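Long-range contacts in clan CA, family C40, NlpC/P60 superfamily cysteine peptidase (Trichomonas vaginalis, PDB 6BIO), which probably acts as a cysteine peptidase of the NlpC/P60 kind, a peptidoglycan hydrolase that the protozoan turns against bacteria: residues A[85-90]-A[140-145]; A[123-128]-A[136-141]; A[212-217]-A[270-275]; A[225-230]-A[265-270]. One frame throughout, in Å; residues are numbered along the deposited sequence.

Contact 1. Residues A[85-90]-A[140-145]; sequences IPTQSV and DALQYK
A chi1 of -173° turns OG1 of Thr-87 away from its backbone N and toward Tyr-144, whose CG takes the same trans setting (chi1 -178°) and carries the phenol back over Ile-85. The hydroxyl oxygen accepts a bent bond from Tyr-144 N, OG1 to N 3.1 Å with 136° at the hydrogen. Two residues earlier on strand 80-88, Ile-85 lays CG2 on one face of the Tyr-144 ring, 3.9 Å from its centroid and nearer the rim than the middle, while its CD1 reaches toward the phenol oxygen. Backbone bonds continue the pairing: Gln-143 N gives to Gln-88 O at 2.9 Å, and Val-90 N gives to Ala-141 O at 2.8 Å. Between them Ser-89 and Leu-142 form a single bridge, their CA atoms 4.2 Å apart, and Leu-142 CD2 packs on Ser-89 CA and CB. Leu-142 also lies against Tyr-126 and Ile-128 of strand 125-130, within the bacterial SH3-type domain. The chemistry is that of a strand end and a loop joined mainly through main-chain polar groups: beside the single bridge, the Thr-87 hydroxyl oxygen accepts from the next main-chain N-H, that of Tyr-144, and an aliphatic-aromatic contact finishes the seam.

Contact 2. Residues A[123-128]-A[136-141]; sequences DGFYRI and YILEDA
Gly-124 meets Glu-139 twice. Its carbonyl O accepts from Glu-139 N at 2.9 Å, and water 1 joins its N to Glu-139 OE1; Gly-124 has a positive phi of 98°, a conformation that glycine adopts easily. Glu-139 CG sits between backbone N and carbonyl carbon (chi1 71°), bringing the glutamate chain alongside Gly-124, and its OE1 also accepts a hydrogen bond from water 2, which donates to Phe-125 O as well. Phe-125 comes next, lying side by side with Leu-138, whose CD2 rests over one face of the ring, 3.9 Å from the centroid. Tyr-126 forms the hydrogen-bonded pair with Ile-137: Tyr-126 N to Ile-137 O and Ile-137 N to Tyr-126 O are both 2.9 Å. Arg-127 then runs its aliphatic part over a face of the Tyr-136 ring, with CG 4.1 Å from the centroid and 15° off the normal. Its head turns elsewhere, NH1 binding Gln-18 O, while water 3 lies between Tyr-136 OH and, weakly, Arg-127 NE. Finally Ile-128 CG2 meets Ile-137 CG2 at 3.8 Å; the two also touch strand 93-96, Ile-128 at Ile-95 and Ile-137 at Ala-93. Alternating hydrogen-bonded and non-hydrogen-bonded pairs make this an antiparallel beta hairpin, of the kind from which the small barrel of bacterial SH3 domains is built.

Contact 3. Residues A[212-217]-A[270-275]; sequences EDAQDI and STIRRY
Ile-217 and Ile-272 lie nearly perpendicular to one another, and the branch of Ile-272 that meets the crossing is CG2, 3.8 Å from Ile-217 CD1. The other arm of Ile-272 goes to Ala-214: with chi1 at -57° and an extended chi2, its CD1 comes within 3.7 Å of Ala-214 CA, also touching CB. One isoleucine of the strand thus spans the short 3-10 turn 214-216, its two branches falling on residues three apart. The turn itself is begun by an Asx turn, in which Asp-213 OD1 accepts from Gln-215 N at 2.9 Å, the N-H approaching well out of the carboxylate plane. Two residues beyond Ile-272, Arg-274 presents the edge of its guanidinium to the main chain of the same turn. NH2 donates to Asp-216 O at 3.0 Å; the oxygen lies only 5° out of the guanidinium plane, although the bond is bent to 140° at the hydrogen. Water 4 lies at the same edge, accepting from Arg-274 NH1 and donating to Asp-216 O, so that this carbonyl receives two donors. A salt bridge from NH2 to Asp-221 probably steadies the arginine head and offsets part of its charge. Strand 269-274 runs between strands 209-210 and 222-225 of the NlpC/P60 sheet, and the connection between those two neighbours folds against it here, with Ile-217 also touching Ile-223.

Contact 4. Residues A[225-230]-A[265-270]; sequences FRTDSD and YPYPVS
The contact lies where two adjacent, inner antiparallel strands of the NlpC/P60 sheet meet at their ends: Phe-225 closes strand 222-225 and Val-269 opens strand 269-274, a non-hydrogen-bonded pair with CA atoms 4.4 Å apart. Beside it Arg-226 N donates to Pro-268 O at 3.1 Å in a nearly straight bond. The Tyr-265 ring turns its edge to the face of Phe-225, centroids 4.7 Å apart and planes at 71°, with CE2 poised over the middle of the phenyl ring. Val-269 CG2 adds a contact with Phe-225 CE1, 3.7 Å away. Thr-227 covers one face of Tyr-267, its CB 4.1 Å from the centroid, while its hydroxyl bonds to Thr-236. Water 5 accepts from Arg-226 NH1 and donates to Ser-270 OG, which also pairs with Asp-205. Phe-247 meets both Phe-225 and Tyr-265, completing an aromatic cluster. This is the end of an antiparallel strand pair in the central beta sheet of the papain-like fold, with a T-shaped aromatic pair packed beside it.

Overall arrangement
Following the chain from the N terminus, contact 1 opens first, on the last residues of strand 80-88, and closes only after strand 133-138, drawing a loop round the SH3-type strands. Contact 2 opens and closes within that loop as the hairpin 125-130/133-138; the two end on the same stretch, sharing Asp-140 and Ala-141, and Tyr-126 OH probably bonds to Tyr-144 O. The chain then passes to the peptidase domain, where contact 3 ties the loop after strand 209-210 to strand 269-274. Contact 4 falls within its span, sharing Ser-270, and fastens the start of the same strand. The two pairs stand well apart: centres of contacts 1 and 4 are about 45 Å from each other.

Contact 1. Residues A[85-90]-A[140-145]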
loop_
_atom_site.group_PDB
_atom_site.type_symbol
_atom_site.label_atom_id
_atom_site.label_comp_id
_atom_site.label_asym_id
_atom_site.label_seq_id
_atom_site.Cartn_x
_atom_site.Cartn_y
_atom_site.Cartn_z
ATOM N N ILE A 85 -15.969 -4.743 -4.850
ATOM C CA ILE A 85 -16.413 -4.243 -3.547
ATOM C C ILE A 85 -17.763 -3.519 -3.649
ATOM O O ILE A 85 -17.840 -2.411 -4.176
ATOM C CB ILE A 85 -15.345 -3.336 -2.902
ATOM C CG1 ILE A 85 -14.006 -4.057 -2.817
ATOM C CG2 ILE A 85 -15.805 -2.892 -1.528
ATOM C CD1 ILE A 85 -12.840 -3.152 -2.447
ATOM N N PRO A 86 -18.843 -4.090 -3.121
ATOM C CA PRO A 86 -20.132 -3.381 -3.123
ATOM C C PRO A 86 -20.119 -2.194 -2.193
ATOM O O PRO A 86 -19.575 -2.267 -1.090
ATOM C CB PRO A 86 -21.110 -4.434 -2.599
ATOM C CG PRO A 86 -20.433 -5.729 -2.837
ATOM C CD PRO A 86 -18.972 -5.478 -2.657
ATOM N N THR A 87 -20.750 -1.103 -2.621
ATOM C CA THR A 87 -20.930 0.066 -1.776
ATOM C C THR A 87 -22.150 0.832 -2.311
ATOM O O THR A 87 -22.883 0.333 -3.176
ATOM C CB THR A 87 -19.626 0.878 -1.689
ATOM O OG1 THR A 87 -19.792 1.928 -0.721
ATOM C CG2 THR A 87 -19.225 1.450 -3.012
ATOM N N GLN A 88 -22.341 2.050 -1.816
ATOM C CA GLN A 88 -23.389 2.943 -2.287
ATOM C C GLN A 88 -22.860 4.359 -2.426
ATOM O O GLN A 88 -21.916 4.756 -1.731
ATOM C CB GLN A 88 -24.620 2.905 -1.399
ATOM C CG GLN A 88 -24.400 3.528 -0.068
ATOM C CD GLN A 88 -25.726 3.584 0.676
ATOM O OE1 GLN A 88 -26.266 4.666 0.975
ATOM N NE2 GLN A 88 -26.301 2.403 0.926
ATOM N N SER A 89 -23.450 5.126 -3.337
ATOM C CA SER A 89 -23.085 6.522 -3.432
ATOM C C SER A 89 -23.848 7.297 -2.369
ATOM O O SER A 89 -24.947 6.917 -1.940
ATOM C CB SER A 89 -23.392 7.091 -4.818
ATOM O OG SER A 89 -24.790 7.160 -5.058
ATOM N N VAL A 90 -23.263 8.400 -1.947
ATOM C CA VAL A 90 -23.879 9.263 -0.935
ATOM C C VAL A 90 -24.331 10.596 -1.510
ATOM O O VAL A 90 -25.037 11.344 -0.811
ATOM C CB VAL A 90 -22.941 9.487 0.273
ATOM C CG1 VAL A 90 -22.529 8.136 0.866
ATOM C CG2 VAL A 90 -21.724 10.304 -0.141
ATOM N N ASP A 140 -15.094 10.873 -3.251
ATOM C CA ASP A 140 -15.932 11.241 -2.119
ATOM C C ASP A 140 -17.424 11.053 -2.370
ATOM O O ASP A 140 -18.223 11.224 -1.434
ATOM C CB ASP A 140 -15.599 12.663 -1.696
ATOM C CG ASP A 140 -14.222 12.745 -1.047
ATOM O OD1 ASP A 140 -13.843 11.777 -0.322
ATOM O OD2 ASP A 140 -13.486 13.728 -1.294
ATOM N N ALA A 141 -17.837 10.684 -3.587
ATOM C CA ALA A 141 -19.239 10.394 -3.812
ATOM C C ALA A 141 -19.645 9.032 -3.290
ATOM O O ALA A 141 -20.849 8.755 -3.267
ATOM C CB ALA A 141 -19.582 10.504 -5.292
ATOM N N LEU A 142 -18.687 8.173 -2.893
ATOM C CA LEU A 142 -19.000 6.834 -2.413
ATOM C C LEU A 142 -18.820 6.731 -0.918
ATOM O O LEU A 142 -17.949 7.386 -0.340
ATOM C CB LEU A 142 -18.105 5.777 -3.074
ATOM C CG LEU A 142 -18.236 5.687 -4.598
ATOM C CD1 LEU A 142 -17.521 4.443 -5.105
ATOM C CD2 LEU A 142 -19.713 5.678 -5.077
ATOM N N GLN A 143 -19.601 5.833 -0.306
ATOM C CA GLN A 143 -19.528 5.608 1.142
ATOM C C GLN A 143 -18.220 4.918 1.520
ATOM O O GLN A 143 -17.560 5.334 2.490
ATOM C CB GLN A 143 -20.736 4.767 1.595
ATOM C CG GLN A 143 -20.710 4.304 3.040
ATOM C CD GLN A 143 -20.727 5.432 4.017
ATOM O OE1 GLN A 143 -21.402 6.458 3.812
ATOM N NE2 GLN A 143 -19.977 5.267 5.099
ATOM N N TYR A 144 -17.819 3.893 0.746
ATOM C CA TYR A 144 -16.628 3.096 1.041
ATOM C C TYR A 144 -15.390 3.952 0.919
ATOM O O TYR A 144 -15.240 4.728 -0.018
ATOM C CB TYR A 144 -16.549 1.937 0.047
ATOM C CG TYR A 144 -15.373 0.977 0.260
ATOM C CD1 TYR A 144 -14.124 1.217 -0.325
ATOM C CD2 TYR A 144 -15.517 -0.169 1.038
ATOM C CE1 TYR A 144 -13.055 0.340 -0.131
ATOM C CE2 TYR A 144 -14.477 -1.013 1.271
ATOM C CZ TYR A 144 -13.241 -0.766 0.680
ATOM O OH TYR A 144 -12.157 -1.582 0.841
ATOM N N LYS A 145 -14.449 3.748 1.838
ATOM C CA LYS A 145 -13.147 4.414 1.836
ATOM C C LYS A 145 -12.050 3.347 1.849
ATOM O O LYS A 145 -12.050 2.465 2.714
ATOM C CB LYS A 145 -13.008 5.318 3.059
ATOM C CG LYS A 145 -14.042 6.372 3.189
ATOM C CD LYS A 145 -13.739 7.525 2.293
ATOM C CE LYS A 145 -14.820 8.598 2.436
ATOM N NZ LYS A 145 -16.040 8.186 1.715
#

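Contact 2. Residues A[123-128]-A[136-141]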
loop_
_atom_site.group_PDB
_atom_site.type_symbol
_atom_site.label_atom_id
_atom_site.label_comp_id
_atom_site.label_asym_id
_atom_site.label_seq_id
_atom_site.Cartn_x
_atom_site.Cartn_y
_atom_site.Cartn_z
ATOM N N ASP A 123 -6.497 8.265 -9.102
ATOM C CA ASP A 123 -6.251 9.697 -9.229
ATOM C C ASP A 123 -7.449 10.532 -8.790
ATOM O O ASP A 123 -7.846 11.496 -9.471
ATOM C CB ASP A 123 -5.833 10.046 -10.648
ATOM C CG ASP A 123 -4.571 9.323 -11.071
ATOM O OD1 ASP A 123 -3.770 8.921 -10.220
ATOM O OD2 ASP A 123 -4.394 9.102 -12.259
ATOM N N GLY A 124 -8.036 10.167 -7.649
ATOM C CA GLY A 124 -9.160 10.900 -7.081
ATOM C C GLY A 124 -10.511 10.298 -7.390
ATOM O O GLY A 124 -11.526 10.868 -6.964
ATOM N N PHE A 125 -10.540 9.111 -8.007
ATOM C CA PHE A 125 -11.749 8.429 -8.445
ATOM C C PHE A 125 -11.687 6.957 -8.052
ATOM O O PHE A 125 -10.606 6.396 -7.909
ATOM C CB PHE A 125 -11.922 8.481 -9.976
ATOM C CG PHE A 125 -12.105 9.874 -10.553
ATOM C CD1 PHE A 125 -11.022 10.733 -10.718
ATOM C CD2 PHE A 125 -13.350 10.272 -11.059
ATOM C CE1 PHE A 125 -11.209 11.980 -11.295
ATOM C CE2 PHE A 125 -13.530 11.517 -11.619
ATOM C CZ PHE A 125 -12.446 12.371 -11.743
ATOM N N TYR A 126 -12.855 6.303 -7.932
ATOM C CA TYR A 126 -12.976 4.851 -8.035
ATOM C C TYR A 126 -13.409 4.525 -9.454
ATOM O O TYR A 126 -14.117 5.317 -10.097
ATOM C CB TYR A 126 -14.039 4.282 -7.077
ATOM C CG TYR A 126 -13.696 4.350 -5.602
ATOM C CD1 TYR A 126 -12.914 3.364 -5.002
ATOM C CD2 TYR A 126 -14.132 5.405 -4.813
ATOM C CE1 TYR A 126 -12.597 3.415 -3.686
ATOM C CE2 TYR A 126 -13.830 5.448 -3.461
ATOM C CZ TYR A 126 -13.066 4.449 -2.909
ATOM O OH TYR A 126 -12.703 4.440 -1.597
ATOM N N ARG A 127 -13.108 3.319 -9.898
ATOM C CA ARG A 127 -13.752 2.786 -11.082
ATOM C C ARG A 127 -14.860 1.878 -10.599
ATOM O O ARG A 127 -14.632 1.049 -9.722
ATOM C CB ARG A 127 -12.787 2.030 -11.987
ATOM C CG ARG A 127 -13.391 1.774 -13.374
ATOM C CD ARG A 127 -12.386 1.215 -14.399
ATOM N NE ARG A 127 -11.911 -0.102 -14.051
ATOM C CZ ARG A 127 -12.477 -1.238 -14.453
ATOM N NH1 ARG A 127 -11.968 -2.395 -14.060
ATOM N NH2 ARG A 127 -13.565 -1.219 -15.218
ATOM N N ILE A 128 -16.070 2.060 -11.161
ATOM C CA ILE A 128 -17.251 1.357 -10.670
ATOM C C ILE A 128 -18.082 0.810 -11.815
ATOM O O ILE A 128 -17.950 1.211 -12.974
ATOM C CB ILE A 128 -18.167 2.207 -9.749
ATOM C CG1 ILE A 128 -18.788 3.387 -10.518
ATOM C CG2 ILE A 128 -17.441 2.692 -8.523
ATOM C CD1 ILE A 128 -20.003 3.988 -9.872
ATOM N N TYR A 136 -15.531 6.029 -14.087
ATOM C CA TYR A 136 -14.860 6.627 -12.940
ATOM C C TYR A 136 -15.753 7.631 -12.221
ATOM O O TYR A 136 -16.310 8.532 -12.848
ATOM C CB TYR A 136 -13.558 7.305 -13.397
ATOM C CG TYR A 136 -12.552 6.294 -13.911
ATOM C CD1 TYR A 136 -12.571 5.836 -15.219
ATOM C CD2 TYR A 136 -11.620 5.720 -13.045
ATOM C CE1 TYR A 136 -11.691 4.889 -15.674
ATOM C CE2 TYR A 136 -10.725 4.781 -13.483
ATOM C CZ TYR A 136 -10.740 4.365 -14.787
ATOM O OH TYR A 136 -9.850 3.421 -15.189
ATOM N N ILE A 137 -15.842 7.488 -10.893
ATOM C CA ILE A 137 -16.649 8.359 -10.044
ATOM C C ILE A 137 -15.771 8.986 -8.974
ATOM O O ILE A 137 -14.884 8.338 -8.425
ATOM C CB ILE A 137 -17.840 7.565 -9.455
ATOM C CG1 ILE A 137 -18.866 8.517 -8.868
ATOM C CG2 ILE A 137 -17.407 6.489 -8.471
ATOM C CD1 ILE A 137 -20.194 7.867 -8.565
ATOM N N LEU A 138 -15.992 10.263 -8.717
ATOM C CA LEU A 138 -15.196 10.965 -7.722
ATOM C C LEU A 138 -15.244 10.210 -6.399
ATOM O O LEU A 138 -16.305 9.728 -5.949
ATOM C CB LEU A 138 -15.694 12.392 -7.540
ATOM C CG LEU A 138 -15.417 13.387 -8.685
ATOM C CD1 LEU A 138 -16.226 14.666 -8.491
ATOM C CD2 LEU A 138 -13.921 13.732 -8.761
ATOM N N GLU A 139 -14.081 10.112 -5.758
ATOM C CA GLU A 139 -14.017 9.164 -4.664
ATOM C C GLU A 139 -14.890 9.582 -3.475
ATOM O O GLU A 139 -15.472 8.725 -2.804
ATOM C CB GLU A 139 -12.558 8.794 -4.319
ATOM C CG GLU A 139 -11.832 9.831 -3.704
ATOM C CD GLU A 139 -10.292 9.556 -3.668
ATOM O OE1 GLU A 139 -9.736 8.511 -4.118
ATOM O OE2 GLU A 139 -9.648 10.451 -3.203
ATOM N N ASP A 140 -15.094 10.873 -3.251
ATOM C CA ASP A 140 -15.932 11.241 -2.119
ATOM C C ASP A 140 -17.424 11.053 -2.370
ATOM O O ASP A 140 -18.223 11.224 -1.434
ATOM C CB ASP A 140 -15.599 12.663 -1.696
ATOM C CG ASP A 140 -14.222 12.745 -1.047
ATOM O OD1 ASP A 140 -13.843 11.777 -0.322
ATOM O OD2 ASP A 140 -13.486 13.728 -1.294
ATOM N N ALA A 141 -17.837 10.684 -3.587
ATOM C CA ALA A 141 -19.239 10.394 -3.812
ATOM C C ALA A 141 -19.645 9.032 -3.290
ATOM O O ALA A 141 -20.849 8.755 -3.267
ATOM C CB ALA A 141 -19.582 10.504 -5.292
HETATM O O HOH W 1 -7.160 8.639 -5.369
HETATM O O HOH W 2 -10.349 5.840 -4.682
HETATM O O HOH W 3 -9.352 1.107 -13.474
#

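Contact 3. Residues A[212-217]-A[270-275]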
loop_
_atom_site.group_PDB
_atom_site.type_symbol
_atom_site.label_atom_id
_atom_site.label_comp_id
_atom_site.label_asym_id
_atom_site.label_seq_id
_atom_site.Cartn_x
_atom_site.Cartn_y
_atom_site.Cartn_z
ATOM N N GLU A 212 17.353 13.738 6.988
ATOM C CA GLU A 212 18.719 13.698 7.485
ATOM C C GLU A 212 18.831 14.048 8.968
ATOM O O GLU A 212 19.734 13.546 9.636
ATOM C CB GLU A 212 19.580 14.652 6.662
ATOM C CG GLU A 212 21.037 14.566 7.015
ATOM C CD GLU A 212 21.905 15.390 6.067
ATOM O OE1 GLU A 212 21.335 16.121 5.228
ATOM O OE2 GLU A 212 23.152 15.288 6.145
ATOM N N ASP A 213 17.949 14.904 9.495
ATOM C CA ASP A 213 17.959 15.329 10.894
ATOM C C ASP A 213 16.771 14.707 11.616
ATOM O O ASP A 213 15.620 14.938 11.238
ATOM C CB ASP A 213 17.907 16.859 10.938
ATOM C CG ASP A 213 17.848 17.436 12.352
ATOM O OD1 ASP A 213 17.907 16.691 13.356
ATOM O OD2 ASP A 213 17.731 18.686 12.444
ATOM N N ALA A 214 17.045 13.884 12.630
ATOM C CA ALA A 214 15.996 13.252 13.423
ATOM C C ALA A 214 14.986 14.240 13.978
ATOM O O ALA A 214 13.845 13.846 14.229
ATOM C CB ALA A 214 16.602 12.439 14.565
ATOM N N GLN A 215 15.362 15.510 14.149
ATOM C CA GLN A 215 14.412 16.532 14.587
ATOM C C GLN A 215 13.232 16.665 13.638
ATOM O O GLN A 215 12.154 17.114 14.048
ATOM C CB GLN A 215 15.125 17.891 14.725
ATOM N N ASP A 216 13.420 16.303 12.381
ATOM C CA ASP A 216 12.403 16.471 11.356
ATOM C C ASP A 216 11.531 15.235 11.179
ATOM O O ASP A 216 10.689 15.211 10.274
ATOM C CB ASP A 216 13.078 16.826 10.028
ATOM C CG ASP A 216 13.792 18.159 10.097
ATOM O OD1 ASP A 216 13.295 19.047 10.817
ATOM O OD2 ASP A 216 14.865 18.328 9.476
ATOM N N ILE A 217 11.710 14.206 12.011
ATOM C CA ILE A 217 10.967 12.969 11.825
ATOM C C ILE A 217 9.500 13.196 12.127
ATOM O O ILE A 217 9.125 14.027 12.963
ATOM C CB ILE A 217 11.551 11.870 12.725
ATOM C CG1 ILE A 217 11.108 10.482 12.298
ATOM C CG2 ILE A 217 11.185 12.123 14.199
ATOM C CD1 ILE A 217 11.899 9.361 12.969
ATOM N N SER A 270 20.629 3.906 10.956
ATOM C CA SER A 270 21.241 4.017 9.621
ATOM C C SER A 270 20.617 5.191 8.882
ATOM O O SER A 270 21.276 6.201 8.665
ATOM C CB SER A 270 21.078 2.722 8.845
ATOM O OG SER A 270 21.540 2.880 7.548
ATOM N N THR A 271 19.344 5.082 8.490
ATOM C CA THR A 271 18.651 6.216 7.890
ATOM C C THR A 271 17.222 6.305 8.403
ATOM O O THR A 271 16.648 5.342 8.918
ATOM C CB THR A 271 18.645 6.206 6.323
ATOM O OG1 THR A 271 17.858 5.146 5.817
ATOM C CG2 THR A 271 20.059 6.165 5.733
ATOM N N ILE A 272 16.668 7.497 8.252
ATOM C CA ILE A 272 15.244 7.786 8.427
ATOM C C ILE A 272 14.683 8.047 7.040
ATOM O O ILE A 272 15.194 8.906 6.307
ATOM C CB ILE A 272 15.036 9.002 9.345
ATOM C CG1 ILE A 272 15.716 8.768 10.720
ATOM C CG2 ILE A 272 13.530 9.276 9.484
ATOM C CD1 ILE A 272 15.808 10.022 11.537
ATOM N N ARG A 273 13.629 7.304 6.675
ATOM C CA ARG A 273 13.112 7.339 5.318
ATOM C C ARG A 273 11.612 7.606 5.336
ATOM O O ARG A 273 10.860 6.985 6.111
ATOM C CB ARG A 273 13.352 6.012 4.594
ATOM C CG ARG A 273 14.803 5.659 4.362
ATOM C CD ARG A 273 15.492 6.647 3.483
ATOM N NE ARG A 273 16.820 6.189 3.094
ATOM C CZ ARG A 273 17.461 6.578 2.001
ATOM N NH1 ARG A 273 16.879 7.381 1.130
ATOM N NH2 ARG A 273 18.697 6.109 1.766
ATOM N N ARG A 274 11.184 8.504 4.457
ATOM C CA ARG A 274 9.795 8.953 4.363
ATOM C C ARG A 274 9.231 8.459 3.031
ATOM O O ARG A 274 9.610 8.941 1.955
ATOM C CB ARG A 274 9.739 10.476 4.469
ATOM C CG ARG A 274 8.332 11.029 4.301
ATOM C CD ARG A 274 8.233 12.484 4.739
ATOM N NE ARG A 274 8.653 12.614 6.136
ATOM C CZ ARG A 274 9.026 13.740 6.727
ATOM N NH1 ARG A 274 8.987 14.905 6.081
ATOM N NH2 ARG A 274 9.432 13.706 7.995
ATOM N N TYR A 275 8.363 7.464 3.114
ATOM C CA TYR A 275 7.761 6.854 1.939
ATOM C C TYR A 275 6.410 7.451 1.596
ATOM O O TYR A 275 5.859 7.130 0.542
ATOM C CB TYR A 275 7.635 5.343 2.138
ATOM C CG TYR A 275 8.920 4.590 1.913
ATOM C CD1 TYR A 275 9.870 4.461 2.907
ATOM C CD2 TYR A 275 9.158 3.976 0.699
ATOM C CE1 TYR A 275 11.040 3.734 2.674
ATOM C CE2 TYR A 275 10.330 3.260 0.466
ATOM C CZ TYR A 275 11.259 3.150 1.458
ATOM O OH TYR A 275 12.367 2.358 1.218
HETATM O O HOH W 4 9.809 17.102 7.909
#

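Contact 4. Residues A[225-230]-A[265-270]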
loop_
_atom_site.group_PDB
_atom_site.type_symbol
_atom_site.label_atom_id
_atom_site.label_comp_id
_atom_site.label_asym_id
_atom_site.label_seq_id
_atom_site.Cartn_x
_atom_site.Cartn_y
_atom_site.Cartn_z
ATOM N N PHE A 225 18.137 0.426 11.419
ATOM C CA PHE A 225 19.138 0.288 12.459
ATOM C C PHE A 225 20.122 -0.819 12.096
ATOM O O PHE A 225 19.802 -1.783 11.392
ATOM C CB PHE A 225 18.510 -0.080 13.812
ATOM C CG PHE A 225 17.436 0.888 14.325
ATOM C CD1 PHE A 225 17.793 1.981 15.109
ATOM C CD2 PHE A 225 16.081 0.699 14.043
ATOM C CE1 PHE A 225 16.810 2.846 15.623
ATOM C CE2 PHE A 225 15.135 1.542 14.562
ATOM C CZ PHE A 225 15.489 2.611 15.341
ATOM N N ARG A 226 21.329 -0.686 12.673
ATOM C CA ARG A 226 22.362 -1.710 12.596
ATOM C C ARG A 226 22.443 -2.365 13.962
ATOM O O ARG A 226 22.926 -1.754 14.919
ATOM C CB ARG A 226 23.702 -1.088 12.164
ATOM C CG ARG A 226 23.569 -0.313 10.871
ATOM C CD ARG A 226 24.931 -0.051 10.228
ATOM N NE ARG A 226 25.738 0.768 11.120
ATOM C CZ ARG A 226 25.688 2.081 11.242
ATOM N NH1 ARG A 226 24.959 2.824 10.421
ATOM N NH2 ARG A 226 26.445 2.679 12.170
ATOM N N THR A 227 21.937 -3.595 14.069
ATOM C CA THR A 227 21.786 -4.251 15.370
ATOM C C THR A 227 22.629 -5.495 15.547
ATOM O O THR A 227 22.537 -6.113 16.611
ATOM C CB THR A 227 20.312 -4.609 15.688
ATOM O OG1 THR A 227 19.890 -5.702 14.872
ATOM C CG2 THR A 227 19.378 -3.417 15.497
ATOM N N ASP A 228 23.456 -5.879 14.573
ATOM C CA ASP A 228 24.251 -7.116 14.657
ATOM C C ASP A 228 25.721 -6.752 14.828
ATOM O O ASP A 228 26.375 -6.287 13.891
ATOM C CB ASP A 228 24.039 -7.939 13.382
ATOM C CG ASP A 228 24.848 -9.221 13.365
ATOM O OD1 ASP A 228 25.610 -9.500 14.308
ATOM O OD2 ASP A 228 24.723 -9.958 12.368
ATOM N N SER A 229 26.240 -6.929 16.037
ATOM C CA SER A 229 27.631 -6.514 16.262
ATOM C C SER A 229 28.655 -7.416 15.577
ATOM O O SER A 229 29.815 -7.006 15.457
ATOM C CB SER A 229 27.915 -6.386 17.755
ATOM O OG SER A 229 27.650 -7.590 18.378
ATOM N N ASP A 230 28.257 -8.576 15.075
ATOM C CA ASP A 230 29.138 -9.359 14.210
ATOM C C ASP A 230 29.113 -8.892 12.756
ATOM O O ASP A 230 29.911 -9.394 11.956
ATOM C CB ASP A 230 28.758 -10.841 14.215
ATOM C CG ASP A 230 29.164 -11.575 15.505
ATOM O OD1 ASP A 230 30.051 -11.136 16.242
ATOM O OD2 ASP A 230 28.579 -12.638 15.772
ATOM N N TYR A 265 16.589 3.512 22.580
ATOM C CA TYR A 265 16.879 2.272 21.875
ATOM C C TYR A 265 18.388 2.184 21.628
ATOM O O TYR A 265 18.953 3.093 20.997
ATOM C CB TYR A 265 16.122 2.257 20.566
ATOM C CG TYR A 265 16.155 0.955 19.812
ATOM C CD1 TYR A 265 15.679 -0.223 20.381
ATOM C CD2 TYR A 265 16.623 0.895 18.501
ATOM C CE1 TYR A 265 15.696 -1.400 19.693
ATOM C CE2 TYR A 265 16.621 -0.295 17.803
ATOM C CZ TYR A 265 16.155 -1.428 18.404
ATOM O OH TYR A 265 16.155 -2.596 17.694
ATOM N N PRO A 266 19.070 1.118 22.049
ATOM C CA PRO A 266 20.545 1.165 22.122
ATOM C C PRO A 266 21.247 0.653 20.881
ATOM O O PRO A 266 22.258 -0.041 21.007
ATOM C CB PRO A 266 20.839 0.263 23.326
ATOM C CG PRO A 266 19.776 -0.742 23.214
ATOM C CD PRO A 266 18.544 -0.013 22.836
ATOM N N TYR A 267 20.748 0.955 19.694
ATOM C CA TYR A 267 21.411 0.567 18.466
ATOM C C TYR A 267 21.450 1.748 17.518
ATOM O O TYR A 267 20.545 2.589 17.533
ATOM C CB TYR A 267 20.656 -0.575 17.778
ATOM C CG TYR A 267 20.591 -1.798 18.631
ATOM C CD1 TYR A 267 21.657 -2.675 18.698
ATOM C CD2 TYR A 267 19.459 -2.092 19.370
ATOM C CE1 TYR A 267 21.591 -3.810 19.460
ATOM C CE2 TYR A 267 19.415 -3.200 20.176
ATOM C CZ TYR A 267 20.484 -4.050 20.213
ATOM O OH TYR A 267 20.413 -5.172 20.995
ATOM N N PRO A 268 22.489 1.853 16.696
ATOM C CA PRO A 268 22.616 3.035 15.846
ATOM C C PRO A 268 21.624 3.051 14.702
ATOM O O PRO A 268 21.360 2.033 14.062
ATOM C CB PRO A 268 24.030 2.913 15.294
ATOM C CG PRO A 268 24.315 1.466 15.395
ATOM C CD PRO A 268 23.685 1.010 16.632
ATOM N N VAL A 269 21.093 4.239 14.448
ATOM C CA VAL A 269 20.277 4.491 13.274
ATOM C C VAL A 269 21.163 4.469 12.038
ATOM O O VAL A 269 22.273 5.014 12.036
ATOM C CB VAL A 269 19.622 5.871 13.395
ATOM C CG1 VAL A 269 18.949 6.222 12.082
ATOM C CG2 VAL A 269 18.609 5.877 14.529
ATOM N N SER A 270 20.629 3.906 10.956
ATOM C CA SER A 270 21.241 4.017 9.621
ATOM C C SER A 270 20.617 5.191 8.882
ATOM O O SER A 270 21.276 6.201 8.665
ATOM C CB SER A 270 21.078 2.722 8.845
ATOM O OG SER A 270 21.540 2.880 7.548
HETATM O O HOH W 5 24.136 2.149 7.619
#